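Side-chain contacts in peptidoglycan synthetase penicillin-binding protein 3 (PDB 4YE5), which probably binds penicillin and, as in other class B penicillin-binding proteins, is thought to cross-link peptidoglycan as a membrane-attached transpeptidase: residues 197-200 with 201-204; 218-221 with 222-225; 326-330 with 331-335. All coordinates share one frame; numbering follows the deposited sequence.

Interaction 1: residues 197-200 with 201-204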
ATOM      1  N   VAL A 197      -7.238  34.450  41.906  1.00 34.16           N
ATOM      2  CA  VAL A 197      -8.150  33.324  42.178  1.00 32.11           C
ATOM      3  C   VAL A 197      -7.496  31.927  42.226  1.00 35.40           C
ATOM      4  O   VAL A 197      -8.124  30.969  42.680  1.00 31.22           O
ATOM      5  CB  VAL A 197      -9.389  33.291  41.248  1.00 33.29           C
ATOM      6  CG1 VAL A 197     -10.192  34.606  41.356  1.00 34.55           C
ATOM      7  CG2 VAL A 197      -8.981  33.014  39.846  1.00 41.02           C
ATOM      8  N   GLU A 198      -6.274  31.803  41.722  1.00 30.15           N
ATOM      9  CA  GLU A 198      -5.475  30.595  41.912  1.00 29.17           C
ATOM     10  C   GLU A 198      -4.053  31.052  42.200  1.00 30.58           C
ATOM     11  O   GLU A 198      -3.667  32.133  41.785  1.00 28.48           O
ATOM     12  CB  GLU A 198      -5.475  29.692  40.669  1.00 29.02           C
ATOM     13  CG  GLU A 198      -6.862  29.280  40.168  1.00 33.69           C
ATOM     14  CD  GLU A 198      -7.573  28.272  41.083  1.00 35.73           C
ATOM     15  OE1 GLU A 198      -8.775  28.023  40.867  1.00 31.76           O
ATOM     16  OE2 GLU A 198      -6.943  27.730  42.013  1.00 31.33           O
ATOM     17  N   ILE A 199      -3.277  30.249  42.911  1.00 27.55           N
ATOM     18  CA  ILE A 199      -1.893  30.621  43.149  1.00 26.83           C
ATOM     19  C   ILE A 199      -1.083  30.376  41.866  1.00 26.47           C
ATOM     20  O   ILE A 199      -1.476  29.552  41.034  1.00 26.53           O
ATOM     21  CB  ILE A 199      -1.288  29.863  44.358  1.00 26.22           C
ATOM     22  CG1 ILE A 199      -1.177  28.358  44.063  1.00 27.38           C
ATOM     23  CG2 ILE A 199      -2.110  30.121  45.628  1.00 26.62           C
ATOM     24  CD1 ILE A 199      -0.331  27.597  45.099  1.00 25.30           C
ATOM     25  N   PRO A 200       0.032  31.111  41.697  1.00 26.17           N
ATOM     26  CA  PRO A 200       0.909  30.935  40.526  1.00 28.03           C
ATOM     27  C   PRO A 200       1.315  29.477  40.374  1.00 25.32           C
ATOM     28  O   PRO A 200       1.663  28.838  41.369  1.00 27.32           O
ATOM     29  CB  PRO A 200       2.143  31.792  40.887  1.00 28.74           C
ATOM     30  CG  PRO A 200       1.617  32.831  41.797  1.00 35.90           C
ATOM     31  CD  PRO A 200       0.539  32.154  42.609  1.00 26.14           C
ATOM     32  N   GLY A 201       1.265  28.946  39.158  1.00 25.32           N
ATOM     33  CA  GLY A 201       1.672  27.572  38.925  1.00 24.82           C
ATOM     34  C   GLY A 201       0.504  26.584  38.915  1.00 25.04           C
ATOM     35  O   GLY A 201       0.668  25.415  38.536  1.00 28.42           O
ATOM     36  N   THR A 202      -0.678  27.034  39.322  1.00 25.63           N
ATOM     37  CA  THR A 202      -1.839  26.139  39.374  1.00 26.00           C
ATOM     38  C   THR A 202      -2.277  25.651  37.987  1.00 26.18           C
ATOM     39  O   THR A 202      -2.506  26.450  37.082  1.00 31.16           O
ATOM     40  CB  THR A 202      -3.036  26.821  40.038  1.00 26.77           C
ATOM     41  OG1 THR A 202      -2.668  27.260  41.361  1.00 26.59           O
ATOM     42  CG2 THR A 202      -4.237  25.847  40.102  1.00 27.28           C
HETATM   43  N   MSE A 203      -2.402  24.338  37.832  1.00 26.98           N
HETATM   44  CA  MSE A 203      -2.961  23.784  36.598  1.00 29.23           C
HETATM   45  C   MSE A 203      -4.496  23.837  36.649  1.00 32.97           C
HETATM   46  O   MSE A 203      -5.113  23.114  37.429  1.00 32.91           O
HETATM   47  CB  MSE A 203      -2.485  22.345  36.398  1.00 25.66           C
HETATM   48  CG  MSE A 203      -2.798  21.817  35.004  1.00 38.69           C
HETATM   49 SE   MSE A 203      -2.465  19.898  34.809  0.61 34.32          SE
HETATM   50  CE  MSE A 203      -0.831  19.691  35.829  1.00 41.62           C
ATOM     51  N   THR A 204      -5.118  24.684  35.834  1.00 27.71           N
ATOM     52  CA  THR A 204      -6.574  24.862  35.942  1.00 34.87           C
ATOM     53  C   THR A 204      -7.393  24.009  34.992  1.00 43.93           C
ATOM     54  O   THR A 204      -8.598  23.838  35.178  1.00 38.50           O
ATOM     55  CB  THR A 204      -6.977  26.309  35.744  1.00 40.10           C
ATOM     56  OG1 THR A 204      -6.373  26.796  34.540  1.00 42.16           O
ATOM     57  CG2 THR A 204      -6.512  27.132  36.935  1.00 39.52           C
TER
HETATM   58  O   HOH W   1      -4.864  27.919  43.816  1.00 22.06           O
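Thr202 grips the carbonyl of Ile199 twice. Its hydroxyl OG1 donates to Ile199 O at 2.6 Å, and its backbone N donates to the same Ile199 O at 3.1 Å. Both donors come in from the same face of the carbonyl, each tilted 27° from its plane, so one oxygen is held by a side chain and a backbone N-H of a single residue. OG1 lies beside its own backbone N and anti to the carbonyl carbon (chi1 -57°), which puts the two donors next to each other. A water closes the polar cluster: it donates to Glu198 OE2 at 2.8 Å, accepts from Ile199 N at 3.0 Å and reaches Thr202 OG1 weakly. The backbone bond closes a type II beta turn from Ile199 to Thr202, with Gly201 at its third position, where this turn type calls for a positive phi (96°). Gly201 and Thr202 both face Gln191, a G1 beta bulge that pairs with strand 186-191 as the chain runs into strand 202-207, at the edge of a three-stranded antiparallel sheet. The packing is light and lies at the surface. The side chains of Ile199 and Thr202 cross at about a right angle, with CG1 of the first 3.3 Å from OG1 of the second. Glu198 lays CB against the threonine's CB, and its CG touches Thr204 CG2 at 3.9 Å. A bend at chi2 carries the Glu198 carboxylate over, OE2 3.8 Å from Thr202 CG2. Thr204 OG1 turns instead to Gln191 OE1.

Interaction 2: residues 218-221 with 222-225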
ATOM      1  N   THR A 218      -2.744  -6.166   5.429  1.00 20.61           N
ATOM      2  CA  THR A 218      -2.929  -7.512   4.896  1.00 20.31           C
ATOM      3  C   THR A 218      -1.607  -8.072   4.336  1.00 20.27           C
ATOM      4  O   THR A 218      -1.497  -9.275   4.086  1.00 20.06           O
ATOM      5  CB  THR A 218      -3.951  -7.516   3.765  1.00 18.26           C
ATOM      6  OG1 THR A 218      -3.487  -6.649   2.726  1.00 17.77           O
ATOM      7  CG2 THR A 218      -5.348  -7.035   4.275  1.00 19.05           C
ATOM      8  N   ILE A 219      -0.626  -7.193   4.126  1.00 17.26           N
ATOM      9  CA  ILE A 219       0.674  -7.605   3.596  1.00 19.69           C
ATOM     10  C   ILE A 219       1.344  -8.590   4.550  1.00 20.45           C
ATOM     11  O   ILE A 219       1.367  -8.373   5.759  1.00 18.91           O
ATOM     12  CB  ILE A 219       1.630  -6.401   3.421  1.00 19.74           C
ATOM     13  CG1 ILE A 219       1.049  -5.365   2.458  1.00 20.68           C
ATOM     14  CG2 ILE A 219       3.038  -6.864   2.970  1.00 16.25           C
ATOM     15  CD1 ILE A 219       1.051  -5.801   0.976  1.00 16.04           C
ATOM     16  N   ASP A 220       1.888  -9.666   3.994  1.00 19.96           N
ATOM     17  CA  ASP A 220       2.689 -10.629   4.757  1.00 17.98           C
ATOM     18  C   ASP A 220       4.160 -10.360   4.473  1.00 18.92           C
ATOM     19  O   ASP A 220       4.583 -10.388   3.322  1.00 16.43           O
ATOM     20  CB  ASP A 220       2.372 -12.058   4.308  1.00 20.92           C
ATOM     21  CG  ASP A 220       3.126 -13.107   5.114  1.00 25.71           C
ATOM     22  OD1 ASP A 220       4.321 -13.324   4.823  1.00 29.25           O
ATOM     23  OD2 ASP A 220       2.525 -13.707   6.037  1.00 26.73           O
ATOM     24  N   ARG A 221       4.923 -10.138   5.540  1.00 17.80           N
ATOM     25  CA  ARG A 221       6.335  -9.749   5.476  1.00 22.70           C
ATOM     26  C   ARG A 221       7.136 -10.771   4.673  1.00 17.07           C
ATOM     27  O   ARG A 221       7.982 -10.400   3.873  1.00 19.21           O
ATOM     28  CB  ARG A 221       6.892  -9.663   6.915  1.00 33.32           C
ATOM     29  CG  ARG A 221       8.077  -8.749   7.151  1.00 46.91           C
ATOM     30  CD  ARG A 221       8.517  -8.765   8.640  1.00 32.45           C
ATOM     31  NE  ARG A 221       8.828 -10.123   9.047  1.00 29.14           N
ATOM     32  CZ  ARG A 221      10.054 -10.628   9.128  1.00 31.15           C
ATOM     33  NH1 ARG A 221      11.118  -9.873   8.908  1.00 28.28           N
ATOM     34  NH2 ARG A 221      10.213 -11.893   9.471  1.00 37.47           N
ATOM     35  N   ASP A 222       6.861 -12.057   4.881  1.00 17.76           N
ATOM     36  CA  ASP A 222       7.588 -13.123   4.175  1.00 20.72           C
ATOM     37  C   ASP A 222       7.239 -13.196   2.688  1.00 18.18           C
ATOM     38  O   ASP A 222       8.118 -13.399   1.845  1.00 20.75           O
ATOM     39  CB  ASP A 222       7.364 -14.482   4.852  1.00 25.81           C
ATOM     40  CG  ASP A 222       7.708 -14.449   6.351  1.00 41.72           C
ATOM     41  OD1 ASP A 222       8.903 -14.271   6.685  1.00 35.95           O
ATOM     42  OD2 ASP A 222       6.781 -14.572   7.193  1.00 46.97           O
ATOM     43  N   VAL A 223       5.967 -13.042   2.346  1.00 17.51           N
ATOM     44  CA  VAL A 223       5.609 -13.024   0.917  1.00 15.84           C
ATOM     45  C   VAL A 223       6.164 -11.759   0.242  1.00 19.07           C
ATOM     46  O   VAL A 223       6.659 -11.802  -0.887  1.00 19.49           O
ATOM     47  CB  VAL A 223       4.083 -13.098   0.715  1.00 15.75           C
ATOM     48  CG1 VAL A 223       3.721 -13.038  -0.778  1.00 15.18           C
ATOM     49  CG2 VAL A 223       3.508 -14.396   1.379  1.00 19.25           C
ATOM     50  N   GLN A 224       6.060 -10.628   0.930  1.00 15.63           N
ATOM     51  CA  GLN A 224       6.560  -9.370   0.380  1.00 17.58           C
ATOM     52  C   GLN A 224       8.068  -9.462   0.150  1.00 15.52           C
ATOM     53  O   GLN A 224       8.580  -9.074  -0.898  1.00 15.28           O
ATOM     54  CB  GLN A 224       6.257  -8.201   1.341  1.00 19.15           C
ATOM     55  CG  GLN A 224       6.726  -6.830   0.792  1.00 17.31           C
ATOM     56  CD  GLN A 224       5.797  -6.260  -0.288  1.00 16.30           C
ATOM     57  OE1 GLN A 224       4.619  -6.590  -0.354  1.00 15.25           O
ATOM     58  NE2 GLN A 224       6.324  -5.355  -1.095  1.00 15.22           N
ATOM     59  N   TRP A 225       8.780  -9.987   1.133  1.00 15.97           N
ATOM     60  CA  TRP A 225      10.233 -10.114   1.017  1.00 16.24           C
ATOM     61  C   TRP A 225      10.604 -11.019  -0.145  1.00 18.80           C
ATOM     62  O   TRP A 225      11.486 -10.675  -0.935  1.00 16.43           O
ATOM     63  CB  TRP A 225      10.880 -10.647   2.303  1.00 16.88           C
ATOM     64  CG  TRP A 225      12.390 -10.668   2.215  1.00 19.68           C
ATOM     65  CD1 TRP A 225      13.251  -9.669   2.599  1.00 20.27           C
ATOM     66  CD2 TRP A 225      13.215 -11.727   1.699  1.00 18.84           C
ATOM     67  NE1 TRP A 225      14.550 -10.047   2.357  1.00 22.40           N
ATOM     68  CE2 TRP A 225      14.555 -11.300   1.799  1.00 23.79           C
ATOM     69  CE3 TRP A 225      12.949 -12.990   1.152  1.00 23.31           C
ATOM     70  CZ2 TRP A 225      15.626 -12.090   1.372  1.00 28.17           C
ATOM     71  CZ3 TRP A 225      14.017 -13.774   0.728  1.00 25.55           C
ATOM     72  CH2 TRP A 225      15.335 -13.320   0.841  1.00 27.92           C
TER
HETATM   73  O   HOH W   2       4.247 -15.418   7.223  1.00 26.02           O
HETATM   74  O   HOH W   3       9.339 -14.965   9.107  1.00 39.90           O
HETATM   75  O   HOH W   4       7.015 -12.333   9.624  1.00 50.08           O
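The guanidinium of Arg221 and the carboxylate of Asp222 are turned 75° against each other. Arg221 NH2 stands 3.9 Å from Asp222 OD1, a long salt bridge in which the oxygen lies well out of the guanidinium plane and no N-H points at it. Waters do the bridging: one sits in plane at the guanidinium edge, accepting from Arg221 NE at 2.9 Å and donating weakly to Asp222 OD2, and another donates to Asp222 OD1 while accepting weakly from NH2. Arg221 NH1 is bound to Asn152. Asp220 is the N-cap residue of helix 221-238, and its carboxylate makes the capping bonds. With CG anti to the backbone N (chi1 -177°), its OD1 takes Val223 N at 3.0 Å on the anti side, 18° out of plane, and Asp222 N in a weaker, bent bond. Behind the cap the first helical turn is closed by Gln224 N to Asp220 O, at 2.8 Å. Ile219 CG2 packs on Gln224, whose OE1 accepts from Leu258 N and whose NE2 donates to Glu228. Asp220 OD1 and Asp222 OD2 come within 3.6 Å, two like charges whose repulsion is probably eased by the helix N-terminus and by a long, weak ion pair of Asp222 OD2 with Lys549.

Interaction 3: residues 326-330 with 331-335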
ATOM      1  N   VAL A 326       1.727 -12.488 -35.146  1.00 43.18           N
ATOM      2  CA  VAL A 326       2.433 -13.471 -35.948  1.00 53.24           C
ATOM      3  C   VAL A 326       1.651 -13.777 -37.227  1.00 54.29           C
ATOM      4  O   VAL A 326       0.421 -13.808 -37.215  1.00 53.46           O
ATOM      5  CB  VAL A 326       2.603 -14.774 -35.136  1.00 56.12           C
ATOM      6  CG1 VAL A 326       3.122 -15.908 -36.007  1.00 57.60           C
ATOM      7  CG2 VAL A 326       3.530 -14.536 -33.947  1.00 59.19           C
ATOM      8  N   ASP A 327       2.363 -13.985 -38.329  1.00 57.96           N
ATOM      9  CA  ASP A 327       1.748 -14.514 -39.545  1.00 60.09           C
ATOM     10  C   ASP A 327       1.286 -15.949 -39.327  1.00 57.36           C
ATOM     11  O   ASP A 327       2.076 -16.817 -38.959  1.00 62.61           O
ATOM     12  CB  ASP A 327       2.741 -14.485 -40.704  1.00 69.20           C
ATOM     13  CG  ASP A 327       2.867 -13.115 -41.332  1.00 79.41           C
ATOM     14  OD1 ASP A 327       1.842 -12.410 -41.446  1.00 80.98           O
ATOM     15  OD2 ASP A 327       3.996 -12.745 -41.720  1.00 85.75           O
ATOM     16  N   HIS A 328      -0.000 -16.196 -39.528  1.00 55.56           N
ATOM     17  CA  HIS A 328      -0.498 -17.564 -39.600  1.00 49.27           C
ATOM     18  C   HIS A 328      -1.412 -17.664 -40.813  1.00 46.29           C
ATOM     19  O   HIS A 328      -1.611 -16.680 -41.514  1.00 44.84           O
ATOM     20  CB  HIS A 328      -1.207 -17.981 -38.301  1.00 43.57           C
ATOM     21  CG  HIS A 328      -2.230 -17.001 -37.818  1.00 40.13           C
ATOM     22  ND1 HIS A 328      -3.476 -16.879 -38.393  1.00 41.33           N
ATOM     23  CD2 HIS A 328      -2.193 -16.099 -36.807  1.00 42.85           C
ATOM     24  CE1 HIS A 328      -4.161 -15.943 -37.761  1.00 42.22           C
ATOM     25  NE2 HIS A 328      -3.407 -15.457 -36.791  1.00 40.37           N
ATOM     26  N   GLY A 329      -1.949 -18.849 -41.079  1.00 44.36           N
ATOM     27  CA  GLY A 329      -2.880 -19.018 -42.179  1.00 43.54           C
ATOM     28  C   GLY A 329      -4.303 -18.886 -41.668  1.00 48.45           C
ATOM     29  O   GLY A 329      -4.538 -18.242 -40.647  1.00 49.59           O
ATOM     30  N   ASN A 330      -5.252 -19.490 -42.373  1.00 45.32           N
ATOM     31  CA  ASN A 330      -6.634 -19.548 -41.911  1.00 49.52           C
ATOM     32  C   ASN A 330      -6.824 -20.624 -40.836  1.00 48.98           C
ATOM     33  O   ASN A 330      -7.077 -21.785 -41.148  1.00 52.20           O
ATOM     34  CB  ASN A 330      -7.576 -19.801 -43.086  1.00 51.19           C
ATOM     35  CG  ASN A 330      -7.668 -18.616 -44.022  1.00 58.52           C
ATOM     36  OD1 ASN A 330      -6.986 -17.607 -43.835  1.00 58.66           O
ATOM     37  ND2 ASN A 330      -8.508 -18.734 -45.044  1.00 65.76           N
ATOM     38  N   GLU A 331      -6.719 -20.225 -39.571  1.00 44.59           N
ATOM     39  CA  GLU A 331      -6.697 -21.179 -38.467  1.00 38.85           C
ATOM     40  C   GLU A 331      -8.085 -21.597 -38.004  1.00 37.38           C
ATOM     41  O   GLU A 331      -9.024 -20.794 -38.017  1.00 34.60           O
ATOM     42  CB  GLU A 331      -5.911 -20.598 -37.289  1.00 39.72           C
ATOM     43  CG  GLU A 331      -4.449 -20.332 -37.582  1.00 49.48           C
ATOM     44  CD  GLU A 331      -3.578 -21.571 -37.462  1.00 61.98           C
ATOM     45  OE1 GLU A 331      -2.353 -21.405 -37.283  1.00 69.18           O
ATOM     46  OE2 GLU A 331      -4.106 -22.704 -37.544  1.00 62.92           O
ATOM     47  N   HIS A 332      -8.192 -22.860 -37.587  1.00 35.47           N
ATOM     48  CA  HIS A 332      -9.438 -23.444 -37.101  1.00 37.94           C
ATOM     49  C   HIS A 332      -9.449 -23.416 -35.578  1.00 37.94           C
ATOM     50  O   HIS A 332      -9.162 -24.421 -34.927  1.00 36.05           O
ATOM     51  CB  HIS A 332      -9.573 -24.892 -37.573  1.00 42.71           C
ATOM     52  CG  HIS A 332      -9.891 -25.035 -39.030  1.00 51.61           C
ATOM     53  ND1 HIS A 332     -10.182 -26.250 -39.613  1.00 53.21           N
ATOM     54  CD2 HIS A 332      -9.966 -24.115 -40.025  1.00 56.37           C
ATOM     55  CE1 HIS A 332     -10.421 -26.076 -40.899  1.00 51.76           C
ATOM     56  NE2 HIS A 332     -10.295 -24.789 -41.176  1.00 54.40           N
ATOM     57  N   TRP A 333      -9.780 -22.260 -35.015  1.00 33.57           N
ATOM     58  CA  TRP A 333      -9.776 -22.068 -33.571  1.00 29.24           C
ATOM     59  C   TRP A 333     -11.185 -21.919 -33.022  1.00 30.51           C
ATOM     60  O   TRP A 333     -12.053 -21.340 -33.680  1.00 28.29           O
ATOM     61  CB  TRP A 333      -8.968 -20.823 -33.214  1.00 27.67           C
ATOM     62  CG  TRP A 333      -7.481 -20.961 -33.465  1.00 32.25           C
ATOM     63  CD1 TRP A 333      -6.752 -22.113 -33.459  1.00 32.05           C
ATOM     64  CD2 TRP A 333      -6.554 -19.903 -33.759  1.00 28.24           C
ATOM     65  NE1 TRP A 333      -5.428 -21.840 -33.729  1.00 28.26           N
ATOM     66  CE2 TRP A 333      -5.282 -20.492 -33.920  1.00 26.31           C
ATOM     67  CE3 TRP A 333      -6.679 -18.515 -33.898  1.00 29.69           C
ATOM     68  CZ2 TRP A 333      -4.136 -19.744 -34.221  1.00 25.21           C
ATOM     69  CZ3 TRP A 333      -5.534 -17.768 -34.195  1.00 30.55           C
ATOM     70  CH2 TRP A 333      -4.282 -18.390 -34.347  1.00 30.32           C
ATOM     71  N   THR A 334     -11.413 -22.443 -31.823  1.00 26.64           N
ATOM     72  CA  THR A 334     -12.636 -22.126 -31.094  1.00 26.90           C
ATOM     73  C   THR A 334     -12.478 -20.777 -30.409  1.00 29.89           C
ATOM     74  O   THR A 334     -11.409 -20.172 -30.460  1.00 25.64           O
ATOM     75  CB  THR A 334     -12.921 -23.155 -30.015  1.00 26.25           C
ATOM     76  OG1 THR A 334     -11.843 -23.142 -29.070  1.00 26.75           O
ATOM     77  CG2 THR A 334     -13.099 -24.563 -30.643  1.00 27.84           C
ATOM     78  N   LEU A 335     -13.539 -20.299 -29.762  1.00 29.44           N
ATOM     79  CA  LEU A 335     -13.438 -19.031 -29.052  1.00 25.85           C
ATOM     80  C   LEU A 335     -12.370 -19.127 -27.956  1.00 27.72           C
ATOM     81  O   LEU A 335     -11.587 -18.200 -27.771  1.00 23.13           O
ATOM     82  CB  LEU A 335     -14.779 -18.620 -28.445  1.00 23.84           C
ATOM     83  CG  LEU A 335     -14.818 -17.195 -27.879  1.00 26.70           C
ATOM     84  CD1 LEU A 335     -14.597 -16.186 -28.995  1.00 31.53           C
ATOM     85  CD2 LEU A 335     -16.138 -16.938 -27.169  1.00 29.29           C
TER
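His328, in the loop before strand 331-334, and Trp333, on that strand, form a T-shaped (edge-to-face) pair; the strand is the partner of strand 308-311 in a two-stranded antiparallel sheet of the transpeptidase domain. The indole presents CH2 over one face of the imidazole, offset toward its rim and 3.9 Å from His328 NE2; the planes stand at 62°, the centroids 5.0 Å apart. The His328 ring is fixed at both nitrogens: NE2 is bonded to Asp324, and ND1 donates to Gly329 O at 2.8 Å in a nearly straight bond of 174°, lying in both the ring plane and the carbonyl plane. With two such bonds the imidazole has little freedom to rotate. Next in the chain, Gly329 sets its carbonyl O 3.7 Å from Glu331 CG, a carbon that also lies 3.7 Å from His328 ND1. Asn330 packs its side chain on Pro312 and on Thr310 of strand 308-311, while its carbonyl O approaches the ring of His332, which stacks in turn on Trp566. Bent at chi2 (-82°), Glu331 brings OE1 to 3.8 Å from His328 CB, and its own CB lies over the centre of the Trp333 ring, 3.4 Å above the plane.

Overall arrangement
The three contacts follow one another along the chain and touch nowhere. Interaction 1 lies toward one end of an elongated molecule, its centre about 49 Å from that of the chain, and interaction 3 on the opposite side of the chain's centre, about 90 Å away between centres. Interaction 2 sits between them, about 54 Å from interaction 1 and about 42 Å from interaction 3, between centres. Strand 202-207 carries interaction 1, and the next strand, 214-217, leads into the capped helix 221-238 of interaction 2. That helix precedes strand 242-249 of the five-stranded sheet. The likely catalytic SxxK serine, Ser287, with Lys290, belongs to the transpeptidase domain, as does interaction 3; none of the contacts includes these residues.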